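Albumin-1 (Psophocarpus tetragonolobus, PDB 1WBA) serves as a seed storage protein of winged bean and belongs to the Kunitz-type protease inhibitor family of legumes. Local coordinates at residues A[92-97]-A[116-121]. Sequence-based numbering, arbitrary orientation.
Sequences WSVVDF and GAFTIQ
A single phenylalanine ring carries this whole contact: Phe118 reaches from strand 116-122 to 92-97 and meets both Trp92 and Val94, although the CA atoms of Trp92 and Phe118 stay 9.2 Å apart. The Trp92 indole stands edge-on to one face of the phenyl ring in a T-shaped pair, the centroid of its six-membered ring 5.8 Å from that of Phe118 and the planes at 87°. Trp92 CE3 lies over that face, displaced toward the rim. The tryptophan stem packs too, with Trp92 CB 3.8 Å from Phe118 CE2, while Trp92 O lies at the phenyl edge, in the ring plane. On the other side of the phenyl plane from the indole, Val94 CG2 lies 4.1 Å from Phe118 CZ, oblique to the ring. With CG opposite its own carbonyl carbon (chi1 -67°), Phe118 sends its far end, CE2 and CZ, between the two side chains. A leucine in place of Phe118 has no flat face to offer the Trp92 edge and would probably open a gap between Trp92 and Val94 where CE2 and CZ now lie. This buried apolar packing joins strand 92-97, central in a three-stranded antiparallel sheet, to strand 116-122 of the larger sheet in the beta-trefoil of Kunitz-type inhibitors. Leu104 of strand 103-106 touches all three side chains; Phe82 and Ile80 of strand 78-82 adjoin Trp92, and Phe134 of strand 130-136 meets Phe118 edge-to-face.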
loop_
_atom_site.group_PDB
_atom_site.type_symbol
_atom_site.label_atom_id
_atom_site.label_comp_id
_atom_site.label_asym_id
_atom_site.label_seq_id
_atom_site.Cartn_x
_atom_site.Cartn_y
_atom_site.Cartn_z
ATOM N N TRP A 92 -3.288 5.325 -4.229
ATOM C CA TRP A 92 -3.633 3.908 -4.104
ATOM C C TRP A 92 -5.126 3.806 -3.815
ATOM O O TRP A 92 -5.669 4.587 -3.021
ATOM C CB TRP A 92 -2.904 3.291 -2.915
ATOM C CG TRP A 92 -1.425 3.076 -3.077
ATOM C CD1 TRP A 92 -0.569 3.679 -3.975
ATOM C CD2 TRP A 92 -0.643 2.139 -2.337
ATOM N NE1 TRP A 92 0.698 3.149 -3.835
ATOM C CE2 TRP A 92 0.683 2.207 -2.843
ATOM C CE3 TRP A 92 -0.929 1.242 -1.299
ATOM C CZ2 TRP A 92 1.717 1.408 -2.331
ATOM C CZ3 TRP A 92 0.097 0.445 -0.797
ATOM C CH2 TRP A 92 1.406 0.534 -1.317
ATOM N N SER A 93 -5.789 2.822 -4.402
ATOM C CA SER A 93 -7.209 2.649 -4.149
ATOM C C SER A 93 -7.524 1.170 -4.157
ATOM O O SER A 93 -6.726 0.371 -4.626
ATOM C CB SER A 93 -8.056 3.366 -5.217
ATOM O OG SER A 93 -8.066 2.678 -6.462
ATOM N N VAL A 94 -8.670 0.808 -3.594
ATOM C CA VAL A 94 -9.121 -0.577 -3.587
ATOM C C VAL A 94 -10.335 -0.661 -4.515
ATOM O O VAL A 94 -11.275 0.129 -4.409
ATOM C CB VAL A 94 -9.491 -1.011 -2.166
ATOM C CG1 VAL A 94 -10.140 -2.388 -2.161
ATOM C CG2 VAL A 94 -8.225 -1.023 -1.309
ATOM N N VAL A 95 -10.287 -1.587 -5.459
ATOM C CA VAL A 95 -11.370 -1.774 -6.418
ATOM C C VAL A 95 -11.973 -3.165 -6.222
ATOM O O VAL A 95 -11.244 -4.156 -6.094
ATOM C CB VAL A 95 -10.819 -1.617 -7.869
ATOM C CG1 VAL A 95 -11.885 -1.962 -8.923
ATOM C CG2 VAL A 95 -10.289 -0.188 -8.072
ATOM N N ASP A 96 -13.295 -3.246 -6.118
ATOM C CA ASP A 96 -13.938 -4.551 -5.956
ATOM C C ASP A 96 -14.043 -5.120 -7.370
ATOM O O ASP A 96 -15.071 -5.019 -8.052
ATOM C CB ASP A 96 -15.306 -4.416 -5.300
ATOM C CG ASP A 96 -15.780 -5.712 -4.719
ATOM O OD1 ASP A 96 -15.247 -6.772 -5.110
ATOM O OD2 ASP A 96 -16.662 -5.677 -3.846
ATOM N N PHE A 97 -12.929 -5.696 -7.787
ATOM C CA PHE A 97 -12.731 -6.214 -9.131
ATOM C C PHE A 97 -13.399 -7.534 -9.461
ATOM O O PHE A 97 -13.045 -8.583 -8.920
ATOM C CB PHE A 97 -11.221 -6.292 -9.394
ATOM C CG PHE A 97 -10.846 -6.160 -10.832
ATOM C CD1 PHE A 97 -10.754 -4.910 -11.424
ATOM C CD2 PHE A 97 -10.575 -7.293 -11.591
ATOM C CE1 PHE A 97 -10.390 -4.787 -12.764
ATOM C CE2 PHE A 97 -10.209 -7.184 -12.930
ATOM C CZ PHE A 97 -10.114 -5.928 -13.520
ATOM N N GLY A 116 -12.489 4.053 1.809
ATOM C CA GLY A 116 -11.842 3.612 3.024
ATOM C C GLY A 116 -10.452 4.183 3.060
ATOM O O GLY A 116 -10.077 4.960 2.177
ATOM N N ALA A 117 -9.667 3.760 4.039
ATOM C CA ALA A 117 -8.307 4.256 4.202
ATOM C C ALA A 117 -7.414 3.101 4.570
ATOM O O ALA A 117 -7.899 2.044 4.957
ATOM C CB ALA A 117 -8.255 5.325 5.319
ATOM N N PHE A 118 -6.109 3.320 4.465
ATOM C CA PHE A 118 -5.118 2.311 4.797
ATOM C C PHE A 118 -4.618 2.579 6.198
ATOM O O PHE A 118 -4.702 3.711 6.650
ATOM C CB PHE A 118 -3.934 2.410 3.827
ATOM C CG PHE A 118 -4.281 2.042 2.418
ATOM C CD1 PHE A 118 -4.317 0.712 2.032
ATOM C CD2 PHE A 118 -4.620 3.018 1.492
ATOM C CE1 PHE A 118 -4.691 0.353 0.732
ATOM C CE2 PHE A 118 -4.994 2.671 0.199
ATOM C CZ PHE A 118 -5.031 1.331 -0.181
ATOM N N THR A 119 -4.194 1.538 6.916
ATOM C CA THR A 119 -3.599 1.715 8.259
ATOM C C THR A 119 -2.371 0.807 8.347
ATOM O O THR A 119 -2.187 -0.096 7.515
ATOM C CB THR A 119 -4.565 1.392 9.447
ATOM O OG1 THR A 119 -4.907 0.008 9.444
ATOM C CG2 THR A 119 -5.824 2.208 9.371
ATOM N N ILE A 120 -1.538 1.036 9.351
ATOM C CA ILE A 120 -0.325 0.249 9.538
ATOM C C ILE A 120 -0.322 -0.337 10.941
ATOM O O ILE A 120 -0.729 0.343 11.892
ATOM C CB ILE A 120 0.941 1.151 9.430
ATOM C CG1 ILE A 120 1.064 1.757 8.028
ATOM C CG2 ILE A 120 2.178 0.361 9.801
ATOM C CD1 ILE A 120 2.059 2.908 7.913
ATOM N N GLN A 121 0.112 -1.590 11.067
ATOM C CA GLN A 121 0.228 -2.265 12.359
ATOM C C GLN A 121 1.524 -3.052 12.328
ATOM O O GLN A 121 2.040 -3.322 11.247
ATOM C CB GLN A 121 -0.898 -3.260 12.570
ATOM C CG GLN A 121 -2.185 -2.667 13.013
ATOM C CD GLN A 121 -3.145 -3.719 13.490
ATOM O OE1 GLN A 121 -2.855 -4.916 13.454
ATOM N NE2 GLN A 121 -4.310 -3.295 13.906
#